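Chemotaxis signal transduction protein (Thermoanaerobacter tengcongensis, PDB 2QDL) probably acts as a scaffolding protein of bacterial chemotaxis, coupling chemoreceptors to the histidine kinase CheA, as other CheW proteins do. Local coordinates at residues Ile14-Leu26 / Asp65-Lys77. Sequence-based numbering, arbitrary orientation.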
ATOM      1  N   ILE A  14       3.624  -2.871  11.581  1.00 12.38           N
ATOM      2  CA  ILE A  14       3.448  -2.123  10.341  1.00 13.34           C
ATOM      3  C   ILE A  14       4.696  -2.248   9.458  1.00 13.15           C
ATOM      4  O   ILE A  14       5.818  -2.031   9.912  1.00 13.86           O
ATOM      5  CB  ILE A  14       3.148  -0.609  10.596  1.00 13.96           C
ATOM      6  CG1 ILE A  14       1.951  -0.418  11.532  1.00 14.52           C
ATOM      7  CG2 ILE A  14       2.904   0.087   9.297  1.00 15.17           C
ATOM      8  CD1 ILE A  14       0.722  -1.157  11.119  1.00 14.58           C
ATOM      9  N   VAL A  15       4.483  -2.633   8.204  1.00 12.78           N
ATOM     10  CA  VAL A  15       5.507  -2.563   7.155  1.00 12.00           C
ATOM     11  C   VAL A  15       5.511  -1.141   6.635  1.00 11.58           C
ATOM     12  O   VAL A  15       4.471  -0.623   6.162  1.00 10.43           O
ATOM     13  CB  VAL A  15       5.177  -3.545   5.998  1.00 12.76           C
ATOM     14  CG1 VAL A  15       6.256  -3.543   4.943  1.00 11.65           C
ATOM     15  CG2 VAL A  15       4.980  -4.950   6.565  1.00 12.15           C
ATOM     16  N   VAL A  16       6.681  -0.513   6.763  1.00 10.23           N
ATOM     17  CA  VAL A  16       6.887   0.879   6.408  1.00  9.61           C
ATOM     18  C   VAL A  16       7.664   0.926   5.097  1.00  9.84           C
ATOM     19  O   VAL A  16       8.693   0.252   4.925  1.00 10.74           O
ATOM     20  CB  VAL A  16       7.617   1.682   7.541  1.00 10.26           C
ATOM     21  CG1 VAL A  16       7.817   3.157   7.149  1.00 10.47           C
ATOM     22  CG2 VAL A  16       6.834   1.619   8.838  1.00  9.51           C
ATOM     23  N   PHE A  17       7.136   1.702   4.164  1.00  9.60           N
ATOM     24  CA  PHE A  17       7.712   1.864   2.869  1.00 10.28           C
ATOM     25  C   PHE A  17       7.688   3.337   2.521  1.00 11.10           C
ATOM     26  O   PHE A  17       6.945   4.123   3.105  1.00 11.59           O
ATOM     27  CB  PHE A  17       6.965   1.015   1.813  1.00 11.27           C
ATOM     28  CG  PHE A  17       5.438   1.158   1.833  1.00  9.68           C
ATOM     29  CD1 PHE A  17       4.797   2.085   1.013  1.00 10.47           C
ATOM     30  CD2 PHE A  17       4.663   0.362   2.665  1.00 11.91           C
ATOM     31  CE1 PHE A  17       3.380   2.188   1.009  1.00 12.02           C
ATOM     32  CE2 PHE A  17       3.266   0.456   2.677  1.00  9.70           C
ATOM     33  CZ  PHE A  17       2.624   1.360   1.854  1.00 11.06           C
ATOM     34  N   SER A  18       8.510   3.745   1.565  1.00 11.24           N
ATOM     35  CA  SER A  18       8.533   5.154   1.272  1.00  9.88           C
ATOM     36  C   SER A  18       7.994   5.403  -0.130  1.00  8.48           C
ATOM     37  O   SER A  18       8.050   4.531  -0.980  1.00  5.54           O
ATOM     38  CB  SER A  18       9.933   5.730   1.482  1.00  9.87           C
ATOM     39  OG  SER A  18      10.868   5.070   0.673  1.00 12.06           O
ATOM     40  N   LEU A  19       7.404   6.582  -0.308  1.00  8.09           N
ATOM     41  CA  LEU A  19       6.996   7.094  -1.620  1.00  9.21           C
ATOM     42  C   LEU A  19       7.573   8.514  -1.704  1.00 10.41           C
ATOM     43  O   LEU A  19       7.153   9.380  -0.949  1.00 10.24           O
ATOM     44  CB  LEU A  19       5.470   7.130  -1.777  1.00  7.10           C
ATOM     45  CG  LEU A  19       4.720   5.784  -1.747  1.00  7.84           C
ATOM     46  CD1 LEU A  19       3.207   6.036  -1.769  1.00  4.82           C
ATOM     47  CD2 LEU A  19       5.170   4.895  -2.905  1.00  3.33           C
ATOM     48  N   ALA A  20       8.548   8.726  -2.589  1.00 12.32           N
ATOM     49  CA  ALA A  20       9.288   9.994  -2.657  1.00 14.72           C
ATOM     50  C   ALA A  20       9.795  10.322  -1.242  1.00 16.75           C
ATOM     51  O   ALA A  20      10.435   9.470  -0.598  1.00 16.77           O
ATOM     52  CB  ALA A  20       8.436  11.139  -3.252  1.00 14.21           C
ATOM     53  N   GLU A  21       9.499  11.508  -0.720  1.00 18.63           N
ATOM     54  CA  GLU A  21      10.088  11.834   0.581  1.00 22.03           C
ATOM     55  C   GLU A  21       9.166  11.476   1.782  1.00 21.99           C
ATOM     56  O   GLU A  21       9.357  11.992   2.887  1.00 23.51           O
ATOM     57  CB  GLU A  21      10.595  13.299   0.623  1.00 22.60           C
ATOM     58  CG  GLU A  21      11.642  13.669  -0.492  1.00 26.43           C
ATOM     59  CD  GLU A  21      10.991  14.153  -1.801  1.00 30.28           C
ATOM     60  OE1 GLU A  21       9.920  14.792  -1.714  1.00 33.12           O
ATOM     61  OE2 GLU A  21      11.535  13.888  -2.910  1.00 30.80           O
ATOM     62  N   GLU A  22       8.193  10.580   1.574  1.00 20.99           N
ATOM     63  CA  GLU A  22       7.156  10.346   2.592  1.00 19.54           C
ATOM     64  C   GLU A  22       7.043   8.867   3.015  1.00 18.30           C
ATOM     65  O   GLU A  22       7.382   7.960   2.235  1.00 18.32           O
ATOM     66  CB  GLU A  22       5.797  10.896   2.126  1.00 19.62           C
ATOM     67  CG  GLU A  22       5.793  12.374   1.725  1.00 21.19           C
ATOM     68  CD  GLU A  22       4.504  12.790   1.021  1.00 25.93           C
ATOM     69  OE1 GLU A  22       3.682  11.903   0.671  1.00 23.25           O
ATOM     70  OE2 GLU A  22       4.305  14.018   0.817  1.00 28.84           O
ATOM     71  N   LEU A  23       6.579   8.644   4.240  1.00 16.25           N
ATOM     72  CA  LEU A  23       6.484   7.289   4.812  1.00 15.99           C
ATOM     73  C   LEU A  23       5.043   6.840   4.862  1.00 14.69           C
ATOM     74  O   LEU A  23       4.165   7.615   5.250  1.00 14.15           O
ATOM     75  CB  LEU A  23       7.078   7.223   6.232  1.00 15.92           C
ATOM     76  CG  LEU A  23       8.586   7.507   6.285  1.00 17.67           C
ATOM     77  CD1 LEU A  23       9.060   7.500   7.733  1.00 19.60           C
ATOM     78  CD2 LEU A  23       9.401   6.531   5.442  1.00 18.97           C
ATOM     79  N   TYR A  24       4.812   5.603   4.433  1.00 12.56           N
ATOM     80  CA  TYR A  24       3.485   5.016   4.431  1.00 13.51           C
ATOM     81  C   TYR A  24       3.591   3.650   5.066  1.00 12.88           C
ATOM     82  O   TYR A  24       4.680   3.054   5.075  1.00 12.69           O
ATOM     83  CB  TYR A  24       2.930   4.953   2.984  1.00 13.87           C
ATOM     84  CG  TYR A  24       2.653   6.347   2.469  1.00 14.50           C
ATOM     85  CD1 TYR A  24       3.662   7.113   1.894  1.00 16.33           C
ATOM     86  CD2 TYR A  24       1.401   6.924   2.628  1.00 15.89           C
ATOM     87  CE1 TYR A  24       3.423   8.405   1.459  1.00 18.28           C
ATOM     88  CE2 TYR A  24       1.146   8.218   2.178  1.00 18.15           C
ATOM     89  CZ  TYR A  24       2.164   8.945   1.612  1.00 17.17           C
ATOM     90  OH  TYR A  24       1.916  10.214   1.208  1.00 19.35           O
ATOM     91  N   GLY A  25       2.479   3.147   5.593  1.00 12.75           N
ATOM     92  CA  GLY A  25       2.490   1.792   6.127  1.00 12.13           C
ATOM     93  C   GLY A  25       1.270   0.925   5.881  1.00 11.83           C
ATOM     94  O   GLY A  25       0.168   1.418   5.614  1.00 11.32           O
ATOM     95  N   LEU A  26       1.490  -0.382   5.998  1.00 11.08           N
ATOM     96  CA  LEU A  26       0.418  -1.367   5.998  1.00 12.24           C
ATOM     97  C   LEU A  26       0.674  -2.359   7.122  1.00 11.72           C
ATOM     98  O   LEU A  26       1.836  -2.669   7.431  1.00 11.21           O
ATOM     99  CB  LEU A  26       0.362  -2.126   4.669  1.00 11.74           C
ATOM    100  CG  LEU A  26      -0.202  -1.376   3.470  1.00 13.42           C
ATOM    101  CD1 LEU A  26       0.133  -2.095   2.130  1.00 11.43           C
ATOM    102  CD2 LEU A  26      -1.730  -1.156   3.642  1.00  7.64           C
ATOM    103  N   ASP A  65       0.394   2.401  -9.346  1.00 10.96           N
ATOM    104  CA  ASP A  65       1.414   3.335  -8.947  1.00 10.86           C
ATOM    105  C   ASP A  65       0.743   4.276  -7.961  1.00 10.18           C
ATOM    106  O   ASP A  65      -0.111   5.074  -8.354  1.00 11.46           O
ATOM    107  CB  ASP A  65       2.027   4.063 -10.171  1.00 10.50           C
ATOM    108  CG  ASP A  65       3.132   5.075  -9.765  1.00 12.35           C
ATOM    109  OD1 ASP A  65       2.920   5.846  -8.799  1.00 13.45           O
ATOM    110  OD2 ASP A  65       4.184   5.125 -10.417  1.00 11.84           O
ATOM    111  N   LEU A  66       1.085   4.133  -6.672  1.00  9.32           N
ATOM    112  CA  LEU A  66       0.495   4.936  -5.575  1.00  8.08           C
ATOM    113  C   LEU A  66       0.767   6.433  -5.686  1.00  8.50           C
ATOM    114  O   LEU A  66      -0.082   7.241  -5.319  1.00  9.32           O
ATOM    115  CB  LEU A  66       0.961   4.427  -4.194  1.00  7.20           C
ATOM    116  CG  LEU A  66       0.600   2.985  -3.821  1.00  8.09           C
ATOM    117  CD1 LEU A  66       1.177   2.629  -2.447  1.00  7.26           C
ATOM    118  CD2 LEU A  66      -0.934   2.762  -3.842  1.00  6.85           C
ATOM    119  N   LYS A  67       1.944   6.814  -6.171  1.00  9.05           N
ATOM    120  CA  LYS A  67       2.269   8.238  -6.367  1.00  9.89           C
ATOM    121  C   LYS A  67       1.323   8.885  -7.358  1.00 10.69           C
ATOM    122  O   LYS A  67       0.866  10.003  -7.118  1.00 10.92           O
ATOM    123  CB  LYS A  67       3.700   8.425  -6.832  1.00 10.15           C
ATOM    124  CG  LYS A  67       4.763   8.014  -5.806  1.00 10.57           C
ATOM    125  CD  LYS A  67       6.123   8.066  -6.469  1.00 11.94           C
ATOM    126  CE  LYS A  67       7.094   7.169  -5.750  1.00 13.66           C
ATOM    127  NZ  LYS A  67       8.375   6.994  -6.491  1.00 15.22           N
ATOM    128  N   LYS A  68       0.991   8.159  -8.434  1.00 10.75           N
ATOM    129  CA  LYS A  68       0.039   8.632  -9.436  1.00 11.77           C
ATOM    130  C   LYS A  68      -1.392   8.616  -8.894  1.00 12.59           C
ATOM    131  O   LYS A  68      -2.197   9.528  -9.172  1.00 13.81           O
ATOM    132  CB  LYS A  68       0.129   7.785 -10.699  1.00 11.57           C
ATOM    133  CG  LYS A  68       1.481   7.794 -11.332  1.00 11.35           C
ATOM    134  CD  LYS A  68       1.467   7.017 -12.669  1.00 13.18           C
ATOM    135  CE  LYS A  68       2.860   6.920 -13.209  1.00 10.62           C
ATOM    136  NZ  LYS A  68       2.852   6.154 -14.453  1.00 19.30           N
ATOM    137  N   ARG A  69      -1.701   7.604  -8.094  1.00 12.49           N
ATOM    138  CA  ARG A  69      -2.998   7.543  -7.418  1.00 11.77           C
ATOM    139  C   ARG A  69      -3.192   8.674  -6.390  1.00 11.85           C
ATOM    140  O   ARG A  69      -4.277   9.271  -6.318  1.00 11.71           O
ATOM    141  CB  ARG A  69      -3.179   6.166  -6.755  1.00 11.78           C
ATOM    142  CG  ARG A  69      -4.548   5.907  -6.197  1.00 10.33           C
ATOM    143  CD  ARG A  69      -5.621   6.192  -7.272  1.00 13.93           C
ATOM    144  NE  ARG A  69      -6.875   5.465  -7.085  1.00 14.87           N
ATOM    145  CZ  ARG A  69      -8.056   5.930  -7.483  1.00 15.45           C
ATOM    146  NH1 ARG A  69      -8.137   7.104  -8.082  1.00 18.03           N
ATOM    147  NH2 ARG A  69      -9.151   5.219  -7.299  1.00 19.65           N
ATOM    148  N   PHE A  70      -2.142   8.960  -5.605  1.00 10.98           N
ATOM    149  CA  PHE A  70      -2.209   9.966  -4.542  1.00 10.98           C
ATOM    150  C   PHE A  70      -1.817  11.398  -4.981  1.00 11.14           C
ATOM    151  O   PHE A  70      -2.179  12.353  -4.330  1.00 11.53           O
ATOM    152  CB  PHE A  70      -1.331   9.543  -3.346  1.00 10.28           C
ATOM    153  CG  PHE A  70      -1.676   8.202  -2.755  1.00 10.61           C
ATOM    154  CD1 PHE A  70      -2.939   7.636  -2.924  1.00  8.70           C
ATOM    155  CD2 PHE A  70      -0.724   7.500  -2.018  1.00 10.61           C
ATOM    156  CE1 PHE A  70      -3.236   6.426  -2.374  1.00  9.34           C
ATOM    157  CE2 PHE A  70      -1.026   6.267  -1.472  1.00  9.97           C
ATOM    158  CZ  PHE A  70      -2.302   5.735  -1.634  1.00  8.02           C
ATOM    159  N   GLY A  71      -1.050  11.521  -6.062  1.00 12.39           N
ATOM    160  CA  GLY A  71      -0.523  12.809  -6.541  1.00 12.39           C
ATOM    161  C   GLY A  71       0.770  13.206  -5.853  1.00 12.82           C
ATOM    162  O   GLY A  71       1.001  14.367  -5.575  1.00 13.59           O
ATOM    163  N   ILE A  72       1.613  12.226  -5.581  1.00 13.31           N
ATOM    164  CA  ILE A  72       2.919  12.448  -4.949  1.00 13.54           C
ATOM    165  C   ILE A  72       3.952  12.691  -6.043  1.00 13.72           C
ATOM    166  O   ILE A  72       3.809  12.169  -7.164  1.00 14.39           O
ATOM    167  CB  ILE A  72       3.323  11.229  -4.016  1.00 13.26           C
ATOM    168  CG1 ILE A  72       2.295  11.078  -2.862  1.00 13.31           C
ATOM    169  CG2 ILE A  72       4.772  11.378  -3.476  1.00 12.84           C
ATOM    170  CD1 ILE A  72       2.446   9.799  -2.063  1.00 14.79           C
ATOM    171  N   GLY A  73       4.975  13.489  -5.741  1.00 12.92           N
ATOM    172  CA  GLY A  73       6.080  13.690  -6.670  1.00 12.50           C
ATOM    173  C   GLY A  73       6.646  12.377  -7.177  1.00 12.85           C
ATOM    174  O   GLY A  73       6.826  11.414  -6.406  1.00 11.77           O
ATOM    175  N   LYS A  74       6.954  12.335  -8.477  1.00 13.11           N
ATOM    176  CA  LYS A  74       7.407  11.087  -9.109  1.00 13.18           C
ATOM    177  C   LYS A  74       8.900  10.893  -8.953  1.00 14.04           C
ATOM    178  O   LYS A  74       9.627  10.792  -9.945  1.00 12.82           O
ATOM    179  CB  LYS A  74       6.982  11.027 -10.590  1.00 12.91           C
ATOM    180  CG  LYS A  74       5.466  11.266 -10.836  1.00 12.14           C
ATOM    181  CD  LYS A  74       4.580  10.411  -9.915  1.00 10.97           C
ATOM    182  CE  LYS A  74       3.095  10.708 -10.106  1.00 11.33           C
ATOM    183  NZ  LYS A  74       2.658  12.050  -9.625  1.00 11.66           N
ATOM    184  N   ARG A  75       9.358  10.843  -7.695  1.00 14.78           N
ATOM    185  CA  ARG A  75      10.788  10.614  -7.400  1.00 14.87           C
ATOM    186  C   ARG A  75      10.903   9.471  -6.398  1.00 13.91           C
ATOM    187  O   ARG A  75       9.966   9.202  -5.668  1.00 13.10           O
ATOM    188  CB  ARG A  75      11.440  11.870  -6.798  1.00 14.93           C
ATOM    189  CG  ARG A  75      11.018  13.172  -7.473  1.00 17.72           C
ATOM    190  CD  ARG A  75      11.579  14.403  -6.793  1.00 14.95           C
ATOM    191  NE  ARG A  75      10.893  14.706  -5.540  1.00 16.48           N
ATOM    192  CZ  ARG A  75       9.719  15.329  -5.447  1.00 16.65           C
ATOM    193  NH1 ARG A  75       9.067  15.706  -6.533  1.00 15.15           N
ATOM    194  NH2 ARG A  75       9.192  15.585  -4.257  1.00 17.35           N
ATOM    195  N   GLY A  76      12.061   8.821  -6.366  1.00 13.86           N
ATOM    196  CA  GLY A  76      12.391   7.867  -5.287  1.00 14.85           C
ATOM    197  C   GLY A  76      12.605   6.456  -5.803  1.00 15.26           C
ATOM    198  O   GLY A  76      13.046   5.583  -5.067  1.00 14.57           O
ATOM    199  N   LYS A  77      12.300   6.235  -7.076  1.00 16.04           N
ATOM    200  CA  LYS A  77      12.456   4.902  -7.638  1.00 17.70           C
ATOM    201  C   LYS A  77      13.925   4.501  -7.758  1.00 18.28           C
ATOM    202  O   LYS A  77      14.750   5.296  -8.196  1.00 19.02           O
ATOM    203  CB  LYS A  77      11.810   4.776  -9.020  1.00 17.21           C
ATOM    204  CG  LYS A  77      11.770   3.313  -9.438  1.00 18.39           C
ATOM    205  CD  LYS A  77      11.667   3.064 -10.878  1.00 18.11           C
ATOM    206  CE  LYS A  77      11.839   1.572 -11.068  1.00 19.19           C
ATOM    207  NZ  LYS A  77      12.011   1.212 -12.461  1.00 23.69           N
TER
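The guanidinium of Arg-75 takes the carboxylate of Glu-21 at its edge, the two planes only 4° apart. The grip is side-on: Arg-75 NH2 donates to Glu-21 OE1 (2.8 Å) and Arg-75 NE to Glu-21 OE2 (2.8 Å), each oxygen using its syn lone pair. Glu-21 reaches this position because its chain turns about the CB-CG bond (chi2 88°). Ile-72 CD1 lies in plane at the edge of the Phe-70 ring and meets Tyr-24 OH at 3.3 Å. That hydroxyl donates to Glu-22 OE1, itself in plane at the edge of the tyrosine ring, and a phenylalanine at Tyr-24 would probably leave this carboxylate without its donor and free to turn. One face of the Phe-17 ring carries Tyr-24 O.

In the CheW-like β-barrel, the hairpin of strands 12-19 and 22-27, closed by a type II' turn at Leu-19 to Glu-22, packs here against the short helix 66-70 and its following loop. Leu-19 supplies the apolar centre, its CD1 resting 3.7 Å from Leu-66 CB and 3.9 Å from Ile-72 CD1; each pair of side chains crosses at about a right angle. Beside it, Lys-67 extends past Leu-19 CD2 with CE at 4.1 Å, and its NZ bonds Arg-75 O from above the carbonyl plane while forming a salt bridge with Asp-98. The other carboxylate oxygen of Asp-98 accepts from Ala-20 N in the turn.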